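Local coordinates for 3,4-dihydroxybenzoate decarboxylase (Enterobacter cloacae, PDB 5NY5), which probably catalyses the reversible decarboxylation of 3,4-dihydroxybenzoate to catechol as a UbiD-family enzyme dependent on prenylated FMN and a metal ion, at residues R260-R274 with P302-I316. Numbering follows the deposited sequence.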
ATOM      1  N   ARG A 260      -3.297 -52.147  27.216  1.00 65.62           N
ATOM      2  CA  ARG A 260      -2.884 -52.774  25.968  1.00 64.52           C
ATOM      3  C   ARG A 260      -1.611 -52.168  25.391  1.00 63.35           C
ATOM      4  O   ARG A 260      -1.242 -52.496  24.260  1.00 62.35           O
ATOM      5  CB  ARG A 260      -4.010 -52.680  24.936  1.00 63.70           C
ATOM      6  CG  ARG A 260      -5.318 -53.303  25.389  1.00 64.91           C
ATOM      7  CD  ARG A 260      -5.220 -54.809  25.453  1.00 65.84           C
ATOM      8  NE  ARG A 260      -5.247 -55.407  24.124  1.00 64.95           N
ATOM      9  CZ  ARG A 260      -5.049 -56.697  23.886  1.00 65.55           C
ATOM     10  NH1 ARG A 260      -4.807 -57.526  24.891  1.00 67.00           N
ATOM     11  NH2 ARG A 260      -5.093 -57.160  22.645  1.00 66.05           N
ATOM     12  N   ALA A 261      -0.933 -51.304  26.138  1.00 63.58           N
ATOM     13  CA  ALA A 261       0.234 -50.618  25.612  1.00 62.58           C
ATOM     14  C   ALA A 261       1.411 -51.576  25.457  1.00 62.81           C
ATOM     15  O   ALA A 261       1.428 -52.681  26.003  1.00 63.93           O
ATOM     16  CB  ALA A 261       0.625 -49.457  26.522  1.00 63.01           C
ATOM     17  N   GLU A 262       2.410 -51.132  24.694  1.00 61.82           N
ATOM     18  CA  GLU A 262       3.622 -51.921  24.511  1.00 62.09           C
ATOM     19  C   GLU A 262       4.610 -51.691  25.647  1.00 63.18           C
ATOM     20  O   GLU A 262       5.118 -52.648  26.239  1.00 65.31           O
ATOM     21  CB  GLU A 262       4.267 -51.591  23.164  1.00 60.73           C
ATOM     22  CG  GLU A 262       3.545 -52.177  21.964  1.00 59.93           C
ATOM     23  CD  GLU A 262       3.830 -53.654  21.773  1.00 60.64           C
ATOM     24  OE1 GLU A 262       4.953 -54.091  22.099  1.00 61.29           O
ATOM     25  OE2 GLU A 262       2.931 -54.379  21.303  1.00 60.65           O
ATOM     26  N   ILE A 263       4.898 -50.428  25.963  1.00 62.95           N
ATOM     27  CA  ILE A 263       5.856 -50.070  27.001  1.00 64.03           C
ATOM     28  C   ILE A 263       5.237 -49.003  27.893  1.00 64.52           C
ATOM     29  O   ILE A 263       4.538 -48.106  27.411  1.00 63.57           O
ATOM     30  CB  ILE A 263       7.187 -49.567  26.405  1.00 63.45           C
ATOM     31  CG1 ILE A 263       7.749 -50.583  25.410  1.00 62.99           C
ATOM     32  CG2 ILE A 263       8.204 -49.299  27.502  1.00 64.79           C
ATOM     33  CD1 ILE A 263       9.094 -50.204  24.853  1.00 62.67           C
ATOM     34  N   ILE A 264       5.495 -49.105  29.195  1.00 66.11           N
ATOM     35  CA  ILE A 264       5.042 -48.129  30.178  1.00 66.92           C
ATOM     36  C   ILE A 264       6.248 -47.652  30.969  1.00 67.96           C
ATOM     37  O   ILE A 264       7.086 -48.458  31.386  1.00 68.90           O
ATOM     38  CB  ILE A 264       3.983 -48.719  31.133  1.00 68.22           C
ATOM     39  CG1 ILE A 264       2.828 -49.333  30.346  1.00 67.38           C
ATOM     40  CG2 ILE A 264       3.469 -47.647  32.084  1.00 69.12           C
ATOM     41  CD1 ILE A 264       2.048 -48.330  29.556  1.00 66.04           C
ATOM     42  N   ILE A 265       6.338 -46.343  31.174  1.00 67.90           N
ATOM     43  CA  ILE A 265       7.328 -45.752  32.064  1.00 69.16           C
ATOM     44  C   ILE A 265       6.576 -45.102  33.214  1.00 70.48           C
ATOM     45  O   ILE A 265       5.810 -44.152  33.008  1.00 69.90           O
ATOM     46  CB  ILE A 265       8.218 -44.733  31.338  1.00 68.22           C
ATOM     47  CG1 ILE A 265       8.922 -45.386  30.153  1.00 67.01           C
ATOM     48  CG2 ILE A 265       9.240 -44.149  32.295  1.00 69.72           C
ATOM     49  CD1 ILE A 265       9.837 -44.446  29.399  1.00 66.19           C
ATOM     50  N   GLU A 266       6.773 -45.624  34.420  1.00 72.34           N
ATOM     51  CA  GLU A 266       6.160 -45.076  35.624  1.00 73.94           C
ATOM     52  C   GLU A 266       7.188 -44.216  36.345  1.00 75.14           C
ATOM     53  O   GLU A 266       8.247 -44.712  36.744  1.00 76.07           O
ATOM     54  CB  GLU A 266       5.652 -46.188  36.539  1.00 75.46           C
ATOM     55  CG  GLU A 266       4.531 -47.023  35.948  1.00 74.59           C
ATOM     56  CD  GLU A 266       4.030 -48.083  36.908  1.00 76.29           C
ATOM     57  OE1 GLU A 266       4.470 -48.086  38.076  1.00 78.17           O
ATOM     58  OE2 GLU A 266       3.195 -48.913  36.494  1.00 75.83           O
ATOM     59  N   GLY A 267       6.877 -42.933  36.510  1.00 75.23           N
ATOM     60  CA  GLY A 267       7.801 -42.020  37.144  1.00 76.42           C
ATOM     61  C   GLY A 267       7.070 -40.911  37.868  1.00 77.46           C
ATOM     62  O   GLY A 267       5.840 -40.873  37.919  1.00 77.32           O
ATOM     63  N   GLU A 268       7.856 -40.000  38.432  1.00 78.63           N
ATOM     64  CA  GLU A 268       7.336 -38.852  39.156  1.00 81.93           C
ATOM     65  C   GLU A 268       8.093 -37.602  38.739  1.00 79.49           C
ATOM     66  O   GLU A 268       9.293 -37.647  38.455  1.00 79.34           O
ATOM     67  CB  GLU A 268       7.448 -39.047  40.674  1.00 84.58           C
ATOM     68  CG  GLU A 268       6.570 -40.153  41.225  1.00 83.83           C
ATOM     69  CD  GLU A 268       6.886 -40.481  42.669  1.00 86.00           C
ATOM     70  OE1 GLU A 268       6.246 -41.398  43.225  1.00 86.88           O
ATOM     71  OE2 GLU A 268       7.778 -39.824  43.247  1.00 87.36           O
ATOM     72  N   LEU A 269       7.375 -36.483  38.700  1.00 79.45           N
ATOM     73  CA  LEU A 269       7.980 -35.185  38.420  1.00 79.39           C
ATOM     74  C   LEU A 269       8.533 -34.616  39.721  1.00 82.01           C
ATOM     75  O   LEU A 269       7.770 -34.261  40.626  1.00 83.57           O
ATOM     76  CB  LEU A 269       6.955 -34.248  37.790  1.00 78.29           C
ATOM     77  CG  LEU A 269       6.586 -34.550  36.336  1.00 75.67           C
ATOM     78  CD1 LEU A 269       5.161 -34.124  36.036  1.00 75.03           C
ATOM     79  CD2 LEU A 269       7.553 -33.854  35.394  1.00 74.52           C
ATOM     80  N   LEU A 270       9.853 -34.530  39.819  1.00 82.62           N
ATOM     81  CA  LEU A 270      10.489 -34.121  41.065  1.00 85.27           C
ATOM     82  C   LEU A 270      10.381 -32.611  41.244  1.00 86.08           C
ATOM     83  O   LEU A 270      10.749 -31.858  40.337  1.00 84.80           O
ATOM     84  CB  LEU A 270      11.949 -34.547  41.084  1.00 85.75           C
ATOM     85  CG  LEU A 270      12.223 -36.022  40.801  1.00 84.94           C
ATOM     86  CD1 LEU A 270      13.703 -36.323  40.949  1.00 85.84           C
ATOM     87  CD2 LEU A 270      11.394 -36.903  41.720  1.00 86.09           C
ATOM     88  N   PRO A 271       9.894 -32.136  42.388  1.00 88.29           N
ATOM     89  CA  PRO A 271       9.735 -30.692  42.579  1.00 89.23           C
ATOM     90  C   PRO A 271      11.068 -30.000  42.803  1.00 90.49           C
ATOM     91  O   PRO A 271      12.021 -30.578  43.331  1.00 91.66           O
ATOM     92  CB  PRO A 271       8.850 -30.592  43.828  1.00 91.51           C
ATOM     93  CG  PRO A 271       8.340 -31.979  44.078  1.00 91.26           C
ATOM     94  CD  PRO A 271       9.366 -32.902  43.525  1.00 90.07           C
ATOM     95  N   GLY A 272      11.124 -28.737  42.391  1.00 90.33           N
ATOM     96  CA  GLY A 272      12.289 -27.912  42.636  1.00 91.77           C
ATOM     97  C   GLY A 272      13.438 -28.143  41.677  1.00 91.23           C
ATOM     98  O   GLY A 272      14.119 -27.190  41.283  1.00 93.18           O
ATOM     99  N   VAL A 273      13.671 -29.393  41.292  1.00 89.03           N
ATOM    100  CA  VAL A 273      14.805 -29.717  40.438  1.00 87.87           C
ATOM    101  C   VAL A 273      14.497 -29.299  39.007  1.00 85.26           C
ATOM    102  O   VAL A 273      13.359 -29.411  38.533  1.00 83.74           O
ATOM    103  CB  VAL A 273      15.147 -31.216  40.530  1.00 87.56           C
ATOM    104  CG1 VAL A 273      14.085 -32.061  39.850  1.00 85.37           C
ATOM    105  CG2 VAL A 273      16.520 -31.491  39.931  1.00 87.19           C
ATOM    106  N   ARG A 274      15.516 -28.787  38.321  1.00 84.88           N
ATOM    107  CA  ARG A 274      15.408 -28.403  36.923  1.00 82.55           C
ATOM    108  C   ARG A 274      16.673 -28.829  36.198  1.00 81.93           C
ATOM    109  O   ARG A 274      17.753 -28.902  36.788  1.00 83.65           O
ATOM    110  CB  ARG A 274      15.191 -26.891  36.755  1.00 82.92           C
ATOM    111  CG  ARG A 274      13.833 -26.409  37.222  1.00 83.21           C
ATOM    112  CD  ARG A 274      12.722 -27.126  36.480  1.00 80.94           C
ATOM    113  NE  ARG A 274      11.502 -27.194  37.277  1.00 81.72           N
ATOM    114  CZ  ARG A 274      10.463 -26.382  37.123  1.00 81.45           C
ATOM    115  NH1 ARG A 274      10.486 -25.439  36.192  1.00 80.37           N
ATOM    116  NH2 ARG A 274       9.396 -26.519  37.898  1.00 82.36           N
ATOM    117  N   PRO A 302      11.483 -29.750  33.840  1.00 74.77           N
ATOM    118  CA  PRO A 302      11.209 -30.637  34.976  1.00 76.13           C
ATOM    119  C   PRO A 302      11.681 -32.054  34.691  1.00 75.37           C
ATOM    120  O   PRO A 302      11.598 -32.542  33.561  1.00 73.41           O
ATOM    121  CB  PRO A 302       9.685 -30.568  35.123  1.00 75.79           C
ATOM    122  CG  PRO A 302       9.195 -30.146  33.787  1.00 73.63           C
ATOM    123  CD  PRO A 302      10.247 -29.248  33.217  1.00 73.48           C
ATOM    124  N   VAL A 303      12.178 -32.713  35.733  1.00 77.07           N
ATOM    125  CA  VAL A 303      12.789 -34.032  35.622  1.00 76.79           C
ATOM    126  C   VAL A 303      11.774 -35.086  36.038  1.00 76.73           C
ATOM    127  O   VAL A 303      11.094 -34.936  37.061  1.00 78.17           O
ATOM    128  CB  VAL A 303      14.062 -34.125  36.482  1.00 78.82           C
ATOM    129  CG1 VAL A 303      14.530 -35.566  36.599  1.00 78.91           C
ATOM    130  CG2 VAL A 303      15.158 -33.254  35.895  1.00 78.74           C
ATOM    131  N   ILE A 304      11.664 -36.147  35.245  1.00 75.18           N
ATOM    132  CA  ILE A 304      10.879 -37.322  35.603  1.00 75.23           C
ATOM    133  C   ILE A 304      11.830 -38.373  36.154  1.00 76.36           C
ATOM    134  O   ILE A 304      12.755 -38.812  35.460  1.00 75.64           O
ATOM    135  CB  ILE A 304      10.088 -37.867  34.405  1.00 72.99           C
ATOM    136  CG1 ILE A 304       8.836 -37.027  34.169  1.00 72.32           C
ATOM    137  CG2 ILE A 304       9.709 -39.320  34.634  1.00 73.08           C
ATOM    138  CD1 ILE A 304       7.844 -37.668  33.232  1.00 70.54           C
ATOM    139  N   LYS A 305      11.613 -38.767  37.406  1.00 78.26           N
ATOM    140  CA  LYS A 305      12.374 -39.833  38.047  1.00 79.55           C
ATOM    141  C   LYS A 305      11.570 -41.118  37.906  1.00 78.90           C
ATOM    142  O   LYS A 305      10.518 -41.269  38.533  1.00 79.54           O
ATOM    143  CB  LYS A 305      12.639 -39.506  39.513  1.00 82.20           C
ATOM    144  CG  LYS A 305      13.652 -40.407  40.196  1.00 83.79           C
ATOM    145  CD  LYS A 305      15.068 -39.893  40.004  1.00 84.25           C
ATOM    146  CE  LYS A 305      16.031 -40.571  40.963  1.00 86.44           C
ATOM    147  NZ  LYS A 305      17.415 -40.037  40.847  1.00 87.16           N
ATOM    148  N   VAL A 306      12.056 -42.039  37.072  1.00 78.58           N
ATOM    149  CA  VAL A 306      11.311 -43.263  36.812  1.00 77.89           C
ATOM    150  C   VAL A 306      11.402 -44.185  38.018  1.00 79.93           C
ATOM    151  O   VAL A 306      12.468 -44.344  38.629  1.00 82.29           O
ATOM    152  CB  VAL A 306      11.827 -43.949  35.535  1.00 80.53           C
ATOM    153  CG1 VAL A 306      13.318 -44.188  35.621  1.00 82.91           C
ATOM    154  CG2 VAL A 306      11.093 -45.261  35.298  1.00 81.09           C
ATOM    155  N   LYS A 307      10.269 -44.779  38.387  1.00 79.32           N
ATOM    156  CA  LYS A 307      10.225 -45.777  39.446  1.00 81.18           C
ATOM    157  C   LYS A 307      10.161 -47.197  38.913  1.00 80.48           C
ATOM    158  O   LYS A 307      10.724 -48.105  39.530  1.00 81.87           O
ATOM    159  CB  LYS A 307       9.022 -45.527  40.361  1.00 82.35           C
ATOM    160  CG  LYS A 307       9.057 -44.185  41.066  1.00 83.48           C
ATOM    161  CD  LYS A 307      10.332 -44.031  41.874  1.00 85.32           C
ATOM    162  CE  LYS A 307      10.408 -42.666  42.534  1.00 86.54           C
ATOM    163  NZ  LYS A 307      11.674 -42.490  43.295  1.00 88.43           N
ATOM    164  N   ALA A 308       9.497 -47.406  37.781  1.00 78.48           N
ATOM    165  CA  ALA A 308       9.414 -48.725  37.179  1.00 77.81           C
ATOM    166  C   ALA A 308       9.193 -48.581  35.682  1.00 75.44           C
ATOM    167  O   ALA A 308       8.531 -47.647  35.226  1.00 74.34           O
ATOM    168  CB  ALA A 308       8.288 -49.560  37.799  1.00 83.42           C
ATOM    169  N   VAL A 309       9.764 -49.512  34.925  1.00 74.77           N
ATOM    170  CA  VAL A 309       9.491 -49.648  33.500  1.00 72.72           C
ATOM    171  C   VAL A 309       8.703 -50.933  33.304  1.00 72.67           C
ATOM    172  O   VAL A 309       8.988 -51.953  33.940  1.00 74.02           O
ATOM    173  CB  VAL A 309      10.780 -49.650  32.659  1.00 72.02           C
ATOM    174  CG1 VAL A 309      10.448 -49.641  31.177  1.00 69.97           C
ATOM    175  CG2 VAL A 309      11.637 -48.454  33.013  1.00 72.47           C
ATOM    176  N   THR A 310       7.708 -50.881  32.424  1.00 71.23           N
ATOM    177  CA  THR A 310       6.722 -51.943  32.300  1.00 71.29           C
ATOM    178  C   THR A 310       6.423 -52.170  30.827  1.00 69.47           C
ATOM    179  O   THR A 310       6.067 -51.229  30.114  1.00 72.49           O
ATOM    180  CB  THR A 310       5.451 -51.571  33.077  1.00 71.98           C
ATOM    181  OG1 THR A 310       5.597 -51.962  34.449  1.00 74.04           O
ATOM    182  CG2 THR A 310       4.229 -52.225  32.494  1.00 71.36           C
HETATM  183  N   MSE A 311       6.579 -53.411  30.373  1.00 69.53           N
HETATM  184  CA  MSE A 311       6.404 -53.728  28.957  1.00 68.01           C
HETATM  185  C   MSE A 311       5.943 -55.166  28.736  1.00 68.48           C
HETATM  186  O   MSE A 311       6.098 -56.016  29.610  1.00 69.99           O
HETATM  187  CB  MSE A 311       7.705 -53.472  28.198  1.00 67.29           C
HETATM  188  CG  MSE A 311       8.913 -54.210  28.747  1.00 68.61           C
HETATM  189 SE   MSE A 311      10.573 -53.628  27.901  1.00 71.38          SE
HETATM  190  CE  MSE A 311      10.956 -55.213  26.835  1.00 77.01           C
ATOM    191  N   ARG A 312       5.354 -55.429  27.572  1.00 67.29           N
ATOM    192  CA  ARG A 312       4.959 -56.784  27.237  1.00 67.74           C
ATOM    193  C   ARG A 312       6.144 -57.559  26.667  1.00 67.85           C
ATOM    194  O   ARG A 312       7.232 -57.018  26.448  1.00 67.46           O
ATOM    195  CB  ARG A 312       3.790 -56.793  26.251  1.00 66.66           C
ATOM    196  CG  ARG A 312       3.598 -55.534  25.436  1.00 65.03           C
ATOM    197  CD  ARG A 312       2.691 -55.816  24.243  1.00 64.07           C
ATOM    198  NE  ARG A 312       1.296 -55.439  24.462  1.00 64.04           N
ATOM    199  CZ  ARG A 312       0.276 -55.900  23.742  1.00 63.76           C
ATOM    200  NH1 ARG A 312      -0.960 -55.496  23.998  1.00 63.86           N
ATOM    201  NH2 ARG A 312       0.490 -56.779  22.772  1.00 63.50           N
ATOM    202  N   ASN A 313       5.920 -58.853  26.441  1.00 68.51           N
ATOM    203  CA  ASN A 313       6.961 -59.715  25.898  1.00 68.82           C
ATOM    204  C   ASN A 313       7.342 -59.263  24.495  1.00 67.28           C
ATOM    205  O   ASN A 313       6.482 -59.119  23.622  1.00 66.26           O
ATOM    206  CB  ASN A 313       6.484 -61.166  25.875  1.00 69.86           C
ATOM    207  CG  ASN A 313       6.329 -61.754  27.263  1.00 71.64           C
ATOM    208  OD1 ASN A 313       6.918 -61.265  28.225  1.00 72.30           O
ATOM    209  ND2 ASN A 313       5.537 -62.814  27.373  1.00 72.54           N
ATOM    210  N   HIS A 314       8.641 -59.043  24.288  1.00 67.26           N
ATOM    211  CA  HIS A 314       9.178 -58.550  23.021  1.00 65.99           C
ATOM    212  C   HIS A 314       8.537 -57.208  22.655  1.00 64.53           C
ATOM    213  O   HIS A 314       7.964 -57.026  21.579  1.00 63.40           O
ATOM    214  CB  HIS A 314       8.988 -59.587  21.909  1.00 65.87           C
ATOM    215  CG  HIS A 314       9.947 -59.435  20.773  1.00 65.24           C
ATOM    216  ND1 HIS A 314       9.699 -59.943  19.517  1.00 64.75           N
ATOM    217  CD2 HIS A 314      11.159 -58.837  20.704  1.00 65.18           C
ATOM    218  CE1 HIS A 314      10.715 -59.661  18.721  1.00 64.39           C
ATOM    219  NE2 HIS A 314      11.615 -58.992  19.418  1.00 64.64           N
ATOM    220  N   ALA A 315       8.654 -56.263  23.583  1.00 64.68           N
ATOM    221  CA  ALA A 315       7.941 -54.998  23.474  1.00 63.58           C
ATOM    222  C   ALA A 315       8.430 -54.188  22.282  1.00 62.22           C
ATOM    223  O   ALA A 315       9.636 -54.035  22.067  1.00 62.33           O
ATOM    224  CB  ALA A 315       8.102 -54.189  24.756  1.00 64.29           C
ATOM    225  N   ILE A 316       7.484 -53.667  21.511  1.00 61.04           N
ATOM    226  CA  ILE A 316       7.796 -52.799  20.385  1.00 59.75           C
ATOM    227  C   ILE A 316       7.980 -51.378  20.896  1.00 59.42           C
ATOM    228  O   ILE A 316       7.141 -50.862  21.643  1.00 59.54           O
ATOM    229  CB  ILE A 316       6.682 -52.865  19.328  1.00 58.75           C
ATOM    230  CG1 ILE A 316       6.540 -54.290  18.790  1.00 59.23           C
ATOM    231  CG2 ILE A 316       6.956 -51.888  18.205  1.00 57.49           C
ATOM    232  CD1 ILE A 316       5.306 -54.495  17.946  1.00 58.60           C
TER
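With CG beside the backbone N (chi1 -74°), the Glu262 side chain bends once, at chi2 (-78°), bringing its carboxylate between the Ile316 amide, at OE1, and the Arg312 side chain, at OE2. The contact illustrates how an antiparallel strand pair, here with a classic beta bulge, continues to make side-chain contacts beyond the Ile263-Met311 bridge. Strands 263-269 and 303-311 belong to the antiparallel sheet of the UbiD Rift-related, FMN-binding-type domain. Glu262 OE1 accepts a nearly straight bond from Ile316 N at 2.6 Å, on the anti side of the carboxylate and tilted out of its plane. Glu262 OE2 lies 3.7 Å from Arg312 NE, well out of the guanidinium plane, so this long salt bridge rests on charge alone; Arg9 of helix 8-16 is a second cationic partner of OE2. Arg312 NE instead points its hydrogen at Ala261 O, 3.2 Å away and met from above the carbonyl plane.

Along the strands, Ile265 CG2 meets Val306 CG2 at 3.7 Å, while Leu269 CD2 reaches Ile304 CG1 across the same face. Pro302, against which Leu269 also packs, lies about 6 Å, side chain to side chain, from Phe183, which binds prenylated FMN, absent here. On the other face the Thr310 and Ile264 side chains lie side by side. Midway, Lys307 and Ala308 both face Glu266 and shift the register by one; Glu266 O takes both their amides, Lys307 N at 2.6 Å and Ala308 N at 3.1 Å.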